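Local coordinates for protein proline iminopeptidase (Streptomyces halstedii, PDB 3WMR) that is an amidohydrolase that receives polyketide substrates in a hydrophobic tunnel and probably cleaves terminal amide bonds, as prolyl aminopeptidases do, at residues A[151-156]-A[246-251]; A[159-164]-A[267-272]; A[134-139]-A[252-257]; A[146-151]-A[256-261]; A[54-59]-A[125-130]. One frame throughout, in Å; residues are numbered along the deposited sequence.

Interaction 1. Residues A[151-156]-A[246-251]; sequences APASMK and SVEDCL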
# COMPACT_ATOMS: atom_id res chain seq x y z
N ALA A 151 2.37 -4.29 4.94
CA ALA A 151 1.59 -3.27 5.65
C ALA A 151 1.68 -3.47 7.14
O ALA A 151 1.33 -4.53 7.64
CB ALA A 151 0.14 -3.33 5.20
N PRO A 152 2.12 -2.41 7.88
CA PRO A 152 2.20 -2.50 9.33
C PRO A 152 0.82 -2.36 9.97
O PRO A 152 -0.06 -1.79 9.35
CB PRO A 152 3.03 -1.27 9.69
CG PRO A 152 2.60 -0.25 8.70
CD PRO A 152 2.33 -1.03 7.41
N ALA A 153 0.67 -2.84 11.20
CA ALA A 153 -0.58 -2.64 11.95
C ALA A 153 -0.57 -1.33 12.74
O ALA A 153 -1.62 -0.84 13.16
CB ALA A 153 -0.82 -3.80 12.91
N SER A 154 0.62 -0.76 12.92
CA SER A 154 0.80 0.46 13.71
C SER A 154 2.00 1.25 13.24
O SER A 154 3.09 0.72 13.14
CB SER A 154 1.02 0.10 15.17
OG SER A 154 1.48 1.22 15.91
N MET A 155 1.82 2.53 12.99
CA MET A 155 2.95 3.40 12.66
C MET A 155 3.89 3.62 13.85
O MET A 155 5.06 3.97 13.66
CB MET A 155 2.46 4.73 12.08
CG MET A 155 1.65 4.56 10.81
SD MET A 155 2.34 3.44 9.57
CE MET A 155 3.80 4.36 8.99
N LYS A 156 3.40 3.39 15.08
CA LYS A 156 4.28 3.44 16.24
C LYS A 156 5.29 2.31 16.22
O LYS A 156 6.50 2.54 16.41
CB LYS A 156 3.49 3.35 17.56
CG LYS A 156 2.68 4.58 17.85
CD LYS A 156 2.04 4.50 19.24
CE LYS A 156 1.07 5.64 19.44
NZ LYS A 156 1.76 6.97 19.40
N SER A 246 -2.57 3.77 14.55
CA SER A 246 -2.63 2.31 14.64
C SER A 246 -4.01 1.81 14.24
O SER A 246 -5.02 2.44 14.58
CB SER A 246 -2.33 1.88 16.07
OG SER A 246 -2.44 0.48 16.20
N VAL A 247 -4.07 0.67 13.55
CA VAL A 247 -5.36 0.02 13.24
C VAL A 247 -5.68 -1.18 14.15
O VAL A 247 -6.70 -1.86 13.97
CB VAL A 247 -5.48 -0.40 11.74
CG1 VAL A 247 -5.33 0.82 10.84
CG2 VAL A 247 -4.46 -1.48 11.38
N GLU A 248 -4.84 -1.40 15.16
CA GLU A 248 -4.92 -2.58 16.01
C GLU A 248 -6.31 -2.75 16.64
O GLU A 248 -6.78 -3.87 16.81
CB GLU A 248 -3.86 -2.53 17.11
CG GLU A 248 -2.42 -2.64 16.63
CD GLU A 248 -1.43 -2.17 17.68
OE1 GLU A 248 -1.30 -0.95 17.89
OE2 GLU A 248 -0.79 -3.02 18.32
N ASP A 249 -6.96 -1.64 16.97
CA ASP A 249 -8.25 -1.69 17.68
C ASP A 249 -9.41 -2.20 16.84
O ASP A 249 -10.38 -2.69 17.39
CB ASP A 249 -8.59 -0.31 18.26
CG ASP A 249 -7.72 0.05 19.45
OD1 ASP A 249 -7.13 -0.85 20.10
OD2 ASP A 249 -7.62 1.26 19.76
N CYS A 250 -9.31 -2.09 15.53
CA CYS A 250 -10.37 -2.60 14.67
C CYS A 250 -10.13 -4.04 14.18
O CYS A 250 -11.05 -4.68 13.69
CB CYS A 250 -10.59 -1.66 13.51
SG CYS A 250 -9.37 -1.89 12.21
N LEU A 251 -8.92 -4.57 14.37
CA LEU A 251 -8.53 -5.87 13.81
C LEU A 251 -9.35 -7.06 14.31
O LEU A 251 -9.62 -7.97 13.52
CB LEU A 251 -7.02 -6.15 13.99
CG LEU A 251 -6.03 -5.15 13.35
CD1 LEU A 251 -4.58 -5.56 13.57
CD2 LEU A 251 -6.29 -4.96 11.87
O HOH W 1 0.74 0.74 18.35

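Interaction 2. Residues A[159-164]-A[267-272]; sequences LQEMAR and EATPAT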
# COMPACT_ATOMS: atom_id res chain seq x y z
N LEU A 159 7.80 2.96 13.40
CA LEU A 159 8.90 3.84 13.75
C LEU A 159 9.93 3.19 14.69
O LEU A 159 11.12 3.46 14.55
CB LEU A 159 8.41 5.18 14.31
CG LEU A 159 8.00 6.18 13.22
CD1 LEU A 159 7.32 7.39 13.83
CD2 LEU A 159 9.21 6.59 12.38
N GLN A 160 9.50 2.34 15.61
CA GLN A 160 10.46 1.57 16.43
C GLN A 160 11.32 0.65 15.57
O GLN A 160 12.55 0.54 15.73
CB GLN A 160 9.72 0.78 17.51
CG GLN A 160 9.13 1.70 18.55
CD GLN A 160 8.10 1.06 19.46
OE1 GLN A 160 7.52 0.02 19.16
NE2 GLN A 160 7.87 1.71 20.60
N GLU A 161 10.67 -0.02 14.62
CA GLU A 161 11.38 -0.94 13.76
C GLU A 161 12.31 -0.22 12.77
O GLU A 161 13.39 -0.72 12.49
CB GLU A 161 10.39 -1.88 13.06
CG GLU A 161 9.82 -2.93 14.01
CD GLU A 161 10.87 -3.93 14.44
OE1 GLU A 161 11.17 -4.88 13.67
OE2 GLU A 161 11.42 -3.77 15.56
N MET A 162 11.91 0.97 12.30
CA MET A 162 12.81 1.79 11.47
C MET A 162 14.12 2.11 12.20
O MET A 162 15.20 2.00 11.63
CB MET A 162 12.14 3.09 11.06
CG MET A 162 10.93 2.98 10.14
SD MET A 162 11.12 1.93 8.69
CE MET A 162 10.45 0.38 9.27
N ALA A 163 14.01 2.50 13.47
CA ALA A 163 15.18 2.79 14.28
C ALA A 163 16.07 1.54 14.40
O ALA A 163 17.29 1.63 14.34
CB ALA A 163 14.77 3.27 15.67
N ARG A 164 15.45 0.37 14.52
CA ARG A 164 16.19 -0.87 14.59
C ARG A 164 16.95 -1.13 13.29
O ARG A 164 18.17 -1.39 13.28
CB ARG A 164 15.25 -2.03 14.92
CG ARG A 164 15.97 -3.28 15.39
CD ARG A 164 14.99 -4.40 15.76
NE ARG A 164 14.14 -4.78 14.63
CZ ARG A 164 14.54 -5.50 13.58
NH1 ARG A 164 15.79 -5.93 13.47
NH2 ARG A 164 13.68 -5.78 12.61
N GLU A 267 10.82 -3.65 5.14
CA GLU A 267 10.65 -2.61 6.18
C GLU A 267 9.40 -2.88 7.05
O GLU A 267 9.37 -2.51 8.23
CB GLU A 267 10.57 -1.22 5.56
CG GLU A 267 9.63 -1.07 4.38
CD GLU A 267 9.49 0.35 3.90
OE1 GLU A 267 10.33 1.20 4.28
OE2 GLU A 267 8.55 0.63 3.14
N ALA A 268 8.38 -3.50 6.44
CA ALA A 268 7.24 -4.02 7.19
C ALA A 268 7.67 -5.33 7.82
O ALA A 268 7.45 -6.42 7.25
CB ALA A 268 6.03 -4.19 6.27
N THR A 269 8.33 -5.22 8.97
CA THR A 269 9.01 -6.35 9.59
C THR A 269 8.02 -7.28 10.26
O THR A 269 6.86 -6.89 10.47
CB THR A 269 10.00 -5.92 10.69
OG1 THR A 269 9.29 -5.22 11.73
CG2 THR A 269 11.14 -5.05 10.13
N PRO A 270 8.46 -8.51 10.60
CA PRO A 270 7.61 -9.42 11.36
C PRO A 270 6.98 -8.77 12.59
O PRO A 270 5.81 -9.02 12.87
CB PRO A 270 8.56 -10.54 11.73
CG PRO A 270 9.44 -10.64 10.53
CD PRO A 270 9.66 -9.20 10.09
N ALA A 271 7.74 -7.92 13.28
CA ALA A 271 7.20 -7.17 14.42
C ALA A 271 6.05 -6.21 14.06
O ALA A 271 5.12 -6.03 14.86
CB ALA A 271 8.31 -6.41 15.13
N THR A 272 6.12 -5.59 12.90
CA THR A 272 5.09 -4.60 12.50
C THR A 272 3.77 -5.27 12.17
O THR A 272 2.72 -4.69 12.37
CB THR A 272 5.49 -3.73 11.28
OG1 THR A 272 5.63 -4.55 10.12
CG2 THR A 272 6.76 -2.96 11.54
O HOH W 2 10.76 -7.83 13.53

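Interaction 3. Residues A[134-139]-A[252-257]; sequences VHAARR and PDIQVP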
# COMPACT_ATOMS: atom_id res chain seq x y z
N VAL A 134 -9.23 -1.18 7.99
CA VAL A 134 -10.28 -0.30 8.53
C VAL A 134 -11.61 -0.57 7.82
O VAL A 134 -12.66 -0.75 8.45
CB VAL A 134 -9.89 1.20 8.39
CG1 VAL A 134 -11.02 2.11 8.83
CG2 VAL A 134 -8.64 1.49 9.20
N HIS A 135 -11.54 -0.62 6.50
CA HIS A 135 -12.69 -1.00 5.69
C HIS A 135 -13.27 -2.38 6.06
O HIS A 135 -14.47 -2.50 6.25
CB HIS A 135 -12.29 -0.97 4.23
CG HIS A 135 -13.37 -1.38 3.30
ND1 HIS A 135 -14.17 -0.47 2.64
CD2 HIS A 135 -13.79 -2.61 2.90
CE1 HIS A 135 -15.03 -1.12 1.88
NE2 HIS A 135 -14.82 -2.41 2.02
N ALA A 136 -12.42 -3.40 6.17
CA ALA A 136 -12.86 -4.75 6.51
C ALA A 136 -13.47 -4.84 7.93
O ALA A 136 -14.31 -5.70 8.18
CB ALA A 136 -11.71 -5.75 6.38
N ALA A 137 -13.05 -3.95 8.82
CA ALA A 137 -13.47 -3.99 10.21
C ALA A 137 -14.92 -3.52 10.38
O ALA A 137 -15.55 -3.84 11.37
CB ALA A 137 -12.53 -3.18 11.08
N ARG A 138 -15.43 -2.80 9.39
CA ARG A 138 -16.83 -2.41 9.35
C ARG A 138 -17.74 -3.51 8.84
O ARG A 138 -18.95 -3.33 8.78
CB ARG A 138 -16.99 -1.16 8.49
CG ARG A 138 -16.11 -0.03 8.97
CD ARG A 138 -16.26 1.22 8.13
NE ARG A 138 -15.70 2.45 8.72
CZ ARG A 138 -14.66 2.58 9.55
NH1 ARG A 138 -13.94 1.54 9.98
NH2 ARG A 138 -14.31 3.79 9.95
N ARG A 139 -17.15 -4.64 8.43
CA ARG A 139 -17.90 -5.82 8.06
C ARG A 139 -18.87 -5.57 6.91
O ARG A 139 -20.06 -5.86 7.02
CB ARG A 139 -18.64 -6.40 9.29
CG ARG A 139 -17.68 -6.88 10.39
CD ARG A 139 -18.42 -7.35 11.64
NE ARG A 139 -17.53 -7.99 12.59
CZ ARG A 139 -17.91 -8.57 13.74
NH1 ARG A 139 -19.18 -8.60 14.09
NH2 ARG A 139 -17.01 -9.13 14.54
N PRO A 252 -9.76 -7.06 15.60
CA PRO A 252 -10.59 -8.18 16.04
C PRO A 252 -11.93 -8.27 15.32
O PRO A 252 -12.54 -9.33 15.36
CB PRO A 252 -10.81 -7.89 17.56
CG PRO A 252 -9.67 -7.01 17.94
CD PRO A 252 -9.40 -6.16 16.72
N ASP A 253 -12.38 -7.19 14.68
CA ASP A 253 -13.70 -7.16 14.03
C ASP A 253 -13.69 -7.68 12.59
O ASP A 253 -14.75 -7.83 11.96
CB ASP A 253 -14.26 -5.74 14.05
CG ASP A 253 -14.65 -5.27 15.46
OD1 ASP A 253 -14.85 -6.10 16.38
OD2 ASP A 253 -14.74 -4.05 15.65
N ILE A 254 -12.51 -7.95 12.04
CA ILE A 254 -12.38 -8.46 10.67
C ILE A 254 -12.82 -9.92 10.64
O ILE A 254 -12.20 -10.77 11.28
CB ILE A 254 -10.94 -8.29 10.14
CG1 ILE A 254 -10.60 -6.80 10.00
CG2 ILE A 254 -10.78 -8.98 8.79
CD1 ILE A 254 -9.13 -6.50 9.80
N GLN A 255 -13.88 -10.20 9.89
CA GLN A 255 -14.49 -11.54 9.84
C GLN A 255 -14.01 -12.39 8.66
O GLN A 255 -14.14 -13.62 8.68
CB GLN A 255 -16.00 -11.42 9.75
CG GLN A 255 -16.64 -10.90 11.02
CD GLN A 255 -18.14 -10.70 10.88
OE1 GLN A 255 -18.61 -10.16 9.89
NE2 GLN A 255 -18.89 -11.12 11.89
N VAL A 256 -13.48 -11.74 7.64
CA VAL A 256 -13.16 -12.46 6.42
C VAL A 256 -11.79 -13.10 6.57
O VAL A 256 -10.99 -12.69 7.41
CB VAL A 256 -13.23 -11.53 5.19
CG1 VAL A 256 -14.67 -11.11 4.95
CG2 VAL A 256 -12.33 -10.31 5.34
N PRO A 257 -11.53 -14.14 5.76
CA PRO A 257 -10.19 -14.69 5.79
C PRO A 257 -9.19 -13.66 5.25
O PRO A 257 -9.37 -13.08 4.17
CB PRO A 257 -10.28 -15.93 4.88
CG PRO A 257 -11.67 -15.98 4.35
CD PRO A 257 -12.36 -14.70 4.69
O HOH W 3 -14.75 -8.34 7.74
O HOH W 4 -14.66 -10.57 13.81

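Interaction 4. Residues A[146-151]-A[256-261]; sequences LVVANA and VPTMVL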
# COMPACT_ATOMS: atom_id res chain seq x y z
N LEU A 146 -9.42 -10.34 2.57
CA LEU A 146 -8.52 -9.20 2.67
C LEU A 146 -7.09 -9.67 2.63
O LEU A 146 -6.70 -10.56 3.39
CB LEU A 146 -8.73 -8.46 4.00
CG LEU A 146 -7.70 -7.37 4.39
CD1 LEU A 146 -7.74 -6.20 3.42
CD2 LEU A 146 -7.99 -6.90 5.82
N VAL A 147 -6.29 -9.03 1.79
CA VAL A 147 -4.85 -9.20 1.86
C VAL A 147 -4.21 -7.89 2.33
O VAL A 147 -4.50 -6.82 1.81
CB VAL A 147 -4.25 -9.62 0.52
CG1 VAL A 147 -2.75 -9.91 0.68
CG2 VAL A 147 -4.99 -10.83 -0.02
N VAL A 148 -3.36 -8.01 3.34
CA VAL A 148 -2.56 -6.90 3.83
C VAL A 148 -1.10 -7.26 3.55
O VAL A 148 -0.51 -8.10 4.23
CB VAL A 148 -2.82 -6.57 5.32
CG1 VAL A 148 -4.26 -6.15 5.51
CG2 VAL A 148 -2.47 -7.75 6.23
N ALA A 149 -0.57 -6.62 2.50
CA ALA A 149 0.73 -6.90 1.95
C ALA A 149 1.69 -5.77 2.28
O ALA A 149 1.43 -4.63 1.91
CB ALA A 149 0.62 -7.05 0.44
N ASN A 150 2.80 -6.09 2.96
CA ASN A 150 3.85 -5.12 3.26
C ASN A 150 3.28 -3.96 4.05
O ASN A 150 3.64 -2.80 3.85
CB ASN A 150 4.51 -4.62 1.97
CG ASN A 150 4.72 -5.74 0.97
OD1 ASN A 150 5.53 -6.64 1.20
ND2 ASN A 150 3.98 -5.71 -0.10
N ALA A 151 2.37 -4.29 4.94
CA ALA A 151 1.59 -3.27 5.65
C ALA A 151 1.68 -3.47 7.14
O ALA A 151 1.33 -4.53 7.64
CB ALA A 151 0.14 -3.33 5.20
N VAL A 256 -13.48 -11.74 7.64
CA VAL A 256 -13.16 -12.46 6.42
C VAL A 256 -11.79 -13.10 6.57
O VAL A 256 -10.99 -12.69 7.41
CB VAL A 256 -13.23 -11.53 5.19
CG1 VAL A 256 -14.67 -11.11 4.95
CG2 VAL A 256 -12.33 -10.31 5.34
N PRO A 257 -11.53 -14.14 5.76
CA PRO A 257 -10.19 -14.69 5.79
C PRO A 257 -9.19 -13.66 5.25
O PRO A 257 -9.37 -13.08 4.17
CB PRO A 257 -10.28 -15.93 4.88
CG PRO A 257 -11.67 -15.98 4.35
CD PRO A 257 -12.36 -14.70 4.69
N THR A 258 -8.14 -13.46 6.04
CA THR A 258 -7.16 -12.43 5.82
C THR A 258 -5.80 -13.07 5.61
O THR A 258 -5.48 -14.08 6.25
CB THR A 258 -7.14 -11.46 7.02
OG1 THR A 258 -8.43 -10.84 7.15
CG2 THR A 258 -6.07 -10.37 6.83
N MET A 259 -5.01 -12.51 4.69
CA MET A 259 -3.64 -13.00 4.48
C MET A 259 -2.64 -11.86 4.73
O MET A 259 -2.79 -10.77 4.16
CB MET A 259 -3.42 -13.57 3.07
CG MET A 259 -1.99 -14.07 2.86
SD MET A 259 -1.65 -15.04 1.36
CE MET A 259 -2.34 -13.93 0.14
N VAL A 260 -1.64 -12.12 5.58
CA VAL A 260 -0.52 -11.22 5.78
C VAL A 260 0.62 -11.70 4.90
O VAL A 260 1.03 -12.86 5.01
CB VAL A 260 -0.05 -11.19 7.24
CG1 VAL A 260 1.19 -10.30 7.39
CG2 VAL A 260 -1.17 -10.72 8.15
N LEU A 261 1.11 -10.83 4.02
CA LEU A 261 2.16 -11.16 3.08
C LEU A 261 3.21 -10.08 3.18
O LEU A 261 2.92 -8.91 2.91
CB LEU A 261 1.62 -11.24 1.65
CG LEU A 261 2.57 -11.77 0.57
CD1 LEU A 261 1.76 -12.50 -0.50
CD2 LEU A 261 3.42 -10.69 -0.08

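Interaction 5. Residues A[54-59]-A[125-130]; sequences GGPGST and QSWGGM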
# COMPACT_ATOMS: atom_id res chain seq x y z
N GLY A 54 -0.22 2.17 -1.62
CA GLY A 54 0.37 2.71 -0.40
C GLY A 54 0.53 4.22 -0.37
O GLY A 54 -0.18 4.94 -1.08
N GLY A 55 1.49 4.68 0.43
CA GLY A 55 1.67 6.10 0.74
C GLY A 55 1.23 6.42 2.17
O GLY A 55 1.96 6.13 3.12
N PRO A 56 0.06 7.07 2.35
CA PRO A 56 -0.86 7.61 1.36
C PRO A 56 -0.14 8.53 0.36
O PRO A 56 0.94 9.03 0.67
CB PRO A 56 -1.84 8.44 2.18
CG PRO A 56 -1.73 7.96 3.58
CD PRO A 56 -0.38 7.31 3.73
N GLY A 57 -0.75 8.74 -0.81
CA GLY A 57 -0.23 9.70 -1.77
C GLY A 57 0.68 9.08 -2.82
O GLY A 57 1.35 9.79 -3.57
N SER A 58 0.68 7.75 -2.88
CA SER A 58 1.40 7.04 -3.91
C SER A 58 0.43 6.88 -5.10
O SER A 58 -0.57 7.60 -5.19
CB SER A 58 1.88 5.71 -3.35
OG SER A 58 2.64 4.99 -4.30
N THR A 59 0.72 5.99 -6.04
CA THR A 59 -0.18 5.74 -7.15
C THR A 59 -0.24 4.24 -7.42
O THR A 59 0.54 3.47 -6.87
CB THR A 59 0.22 6.52 -8.42
OG1 THR A 59 1.51 6.07 -8.90
CG2 THR A 59 0.25 8.02 -8.17
N GLN A 125 -1.68 -2.76 -0.14
CA GLN A 125 -0.23 -2.76 -0.03
C GLN A 125 0.25 -1.54 0.74
O GLN A 125 -0.14 -0.44 0.39
CB GLN A 125 0.37 -2.77 -1.45
CG GLN A 125 1.77 -3.34 -1.53
CD GLN A 125 2.84 -2.33 -1.22
OE1 GLN A 125 2.59 -1.13 -1.20
NE2 GLN A 125 4.06 -2.81 -1.00
N SER A 126 1.03 -1.73 1.81
CA SER A 126 1.56 -0.60 2.62
C SER A 126 0.39 0.09 3.33
O SER A 126 -0.47 -0.60 3.89
CB SER A 126 2.41 0.36 1.73
OG SER A 126 2.58 1.68 2.23
N TRP A 127 0.36 1.41 3.33
CA TRP A 127 -0.82 2.17 3.79
C TRP A 127 -2.16 1.55 3.36
O TRP A 127 -3.12 1.52 4.14
CB TRP A 127 -0.72 3.65 3.35
CG TRP A 127 -2.01 4.26 2.87
CD1 TRP A 127 -2.43 4.38 1.60
CD2 TRP A 127 -3.06 4.77 3.70
NE1 TRP A 127 -3.68 4.95 1.56
CE2 TRP A 127 -4.08 5.22 2.84
CE3 TRP A 127 -3.22 4.92 5.07
CZ2 TRP A 127 -5.26 5.80 3.31
CZ3 TRP A 127 -4.40 5.50 5.56
CH2 TRP A 127 -5.40 5.93 4.67
N GLY A 128 -2.24 1.10 2.11
CA GLY A 128 -3.43 0.49 1.56
C GLY A 128 -3.92 -0.73 2.33
O GLY A 128 -5.12 -1.00 2.38
N GLY A 129 -2.99 -1.46 2.93
CA GLY A 129 -3.33 -2.59 3.78
C GLY A 129 -3.94 -2.11 5.09
O GLY A 129 -4.76 -2.81 5.69
N MET A 130 -3.53 -0.93 5.55
CA MET A 130 -4.09 -0.33 6.77
C MET A 130 -5.50 0.19 6.51
O MET A 130 -6.43 -0.03 7.33
CB MET A 130 -3.19 0.79 7.32
CG MET A 130 -1.77 0.33 7.64
SD MET A 130 -0.70 1.61 8.31
CE MET A 130 -1.12 1.57 10.06

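Interaction 1. Residues A[151-156]-A[246-251]
Ala153 CB lies over the aliphatic part of Glu248, 4.2 Å from its CG, and CD1 of Leu251 comes equally near. The backbone link sits beside this patch: Val247 N donates to Ala153 O at 2.9 Å, with a nearly straight N-H...O angle of 161°, and Ser154 and Ser246 form a single bridge. At that bridge Ser154 CB packs 3.6 Å from Ser246 OG. Ser246 OG also accepts from Glu248 N at 3.2 Å, a straight bond: OG is anti to the Ser246 N (chi1 177°) and beside its carbonyl carbon, turned toward the N-H of Glu248 two residues on. Glu248 OE1 and Ser154 OG share a water, which donates to OE1 at 2.7 Å. Ser154 also serves as N-cap of helix 155-166, accepting weakly from Lys156 N. An alanine in place of Ser246 would probably leave Glu248 N without this acceptor, undo the ST turn and open a gap beside Ser154 CB. Phe276 and Pro275 of helix 270-279 cover the Ala153 side. The bond from Glu248 N to the serine hydroxyl two residues earlier defines an ST turn, here set at the wall of the pocket where Ser246 touches the bound polyether.

Interaction 2. Residues A[159-164]-A[267-272]
Glu161 and Met162, on one side of helix 155-166, face the turn that runs from Glu267 through Thr269 into helix 270-279. The nearest backbone pairs, Glu161 with Thr269 and Met162 with Glu267, have their CA atoms 7.2 Å apart, a separation bridged by side chains. Glu161 reaches over with its chain bent at chi2 (-69°), which brings OE1 within 2.7 Å of Thr269 OG1. The threonine hydroxyl donates, and OE1 receives it on its anti lone pair, the one away from OE2. Thr269 is the N-cap of helix 270-279, its OG1 also accepting a weak bond from Thr272 N, so one hydroxyl ties the helix start to the neighbouring helix. This turn follows Asp266, the predicted catalytic acid, in the loop after strand 258-263 where an alpha/beta hydrolase carries that residue; Ala268 N donates to Asp266. The Glu161 carboxylate is held from its own helix as well. Arg164 grips it side-on, NH2 to OE1 at 2.9 Å and NE to OE2 at 3.0 Å, with both oxygens close to the guanidinium plane. NH2 meets OE1 from above the carboxylate plane (37° out), a different direction from the threonine. Thr269 CG2 rests at the guanidinium edge, 3.6 Å from Arg164 NH2, while a water joins Glu161 OE1 to Ala271 N. Farther along, Met162 crosses Glu267 obliquely, its CE 4.0 Å from Glu267 CB, and Phe198 of helix 189-202 touches both residues.

Interaction 3. Residues A[134-139]-A[252-257]
Arg139 and Asp253 supply the one direct hydrogen bond, where the C-terminal end of helix 127-137 meets the loop leading to strand 258-263 of the alpha/beta hydrolase fold, away from the annotated sites. NE of Arg139 donates to Asp253 O at 2.9 Å and 174°, with the oxygen at the guanidinium edge, only 3° out of its plane; the N-H meets a lone pair in the carbonyl plane. Arg139, the first residue past the helix to leave helical angles, has positive phi, and its CB bond points toward the loop. Stacking is the second kind of interaction. The Gln255 amide lies flat on one guanidinium face, the two planes 3° apart, and its NE2 sits 3.2 Å above the guanidinium plane, over the centre. Both groups present donors here, so this is a stack of flat groups. Water-mediated links come third: one water bridges Ala136 O and Gln255 N, and another joins Arg139 NH2 to Pro252 O. The apolar part is small, Ile254 CG1 resting 3.9 Å from Ala136 CB and 4.2 Å from Ala137 CB, while Leu143 and Leu146 of strand 143-149 also touch Ala136. Asp253 OD1 stands 4.2 Å from Arg139 NH2, well out of the guanidinium plane, so it can contribute charge attraction alone. The acceptors holding Arg139 are thus backbone carbonyls, which implies that its grip depends on the course of the main chain more than on the aspartate carboxylate.

Interaction 4. Residues A[146-151]-A[256-261]
Leu146, Val148, Thr258 and Val260 line one face of this parallel part of the central alpha/beta hydrolase sheet, and Val147, Ala149, Met259 and Leu261 line the other. Helix 270-279 packs on the first through Phe276, helix 300-312 on the second through Val306 and Tyr310; at the edges the sheet continues into strands 120-125 and 283-288. The axes of strands 146-149 and 258-261 approach to 4.7 Å, with 15° between their directions. Five backbone bonds join them, Met259 N to Leu146 O and Val148 N to Met259 O both at 2.9 Å; Leu146, Val148 and Asn150 supply all the bonds of the first segment. On the first face, Val148 CG2 meets Val260 CG2 at 3.8 Å. On the other, Met259 CE, carried there by a bend at chi3 (51°), touches both methyls of Val147. Thr258 OG1 donates to Val256 O at 3.2 Å, from above the carbonyl plane, and its CG2 lies 4.1 Å from Leu146 CD2. An alanine replacing Thr258 would probably leave Val256 O without this donor and open a gap beside Leu146. Backbone polarity is met within the sheet and the faces are chiefly aliphatic, implying hydrogen bonds in its plane and dispersion across it.

Interaction 5. Residues A[54-59]-A[125-130]
Pro56 lies across the face of the Trp127 indole at about a right angle, and this is the dense end of the contact. Its CG sits 3.7 Å from the centroid of the five-membered ring, 20° off the normal, a CH-pi contact over the face. The peptide bond before Pro56 is cis, which probably helps place its ring over the indole. Gly54 is packed just as closely: its CA is 3.3 Å from Gln125 O and lies at the edge of the indole, in plane. A CB on this residue would fall 2.6 Å from Ser126 OG, a clash, so the close approach relies on glycine. Gly55, by contrast, needs to be glycine because its backbone angles would jam any CB against the preceding carbonyl. The looser side is at Ser126 and Gly55, both partly exposed. Ser126 OG is 3.6 Å from Gly54 CA, and no hydrogen bond crosses between the segments. Ser126, the predicted nucleophile, stands at a strained turn with positive phi (67°), consistent with the nucleophile elbow of alpha/beta hydrolases; the Gly-Gly-Pro-Gly loop beside it is one that in prolyl aminopeptidases helps form the oxyanion hole, so this partly exposed side probably faces the substrate. Polar ends are tied outside, Gln125 OE1 to Tyr62 and Trp127 NE1 to Gln81. The elbow links strand 120-125, flanked by strands 49-52 and 143-149, to helix 127-137, while helix 225-230 rests on Pro56 through Val226 and Met230.

Overall arrangement
Along the chain interaction 5 comes first, near the centre of the molecule; the other four join residues 134-164 to 246-272. Interaction 4 pairs neighbouring strands of the central sheet, and its centre is about 11 Å from that of interaction 3, with which it shares Val256 and Pro257. Interactions 1 and 2 both use helix 155-166, their centres about 13 Å apart, and a probable backbone bond joins Ala153 to Thr272. Interactions 2 and 3 lie farthest apart, about 24 Å between centres. Ala149 of interaction 4 probably bonds Ser126 of interaction 5; sheet pairing, elbow and acid loop lie beside the predicted nucleophile Ser126 and acid Asp266, consistent with a role in placing them.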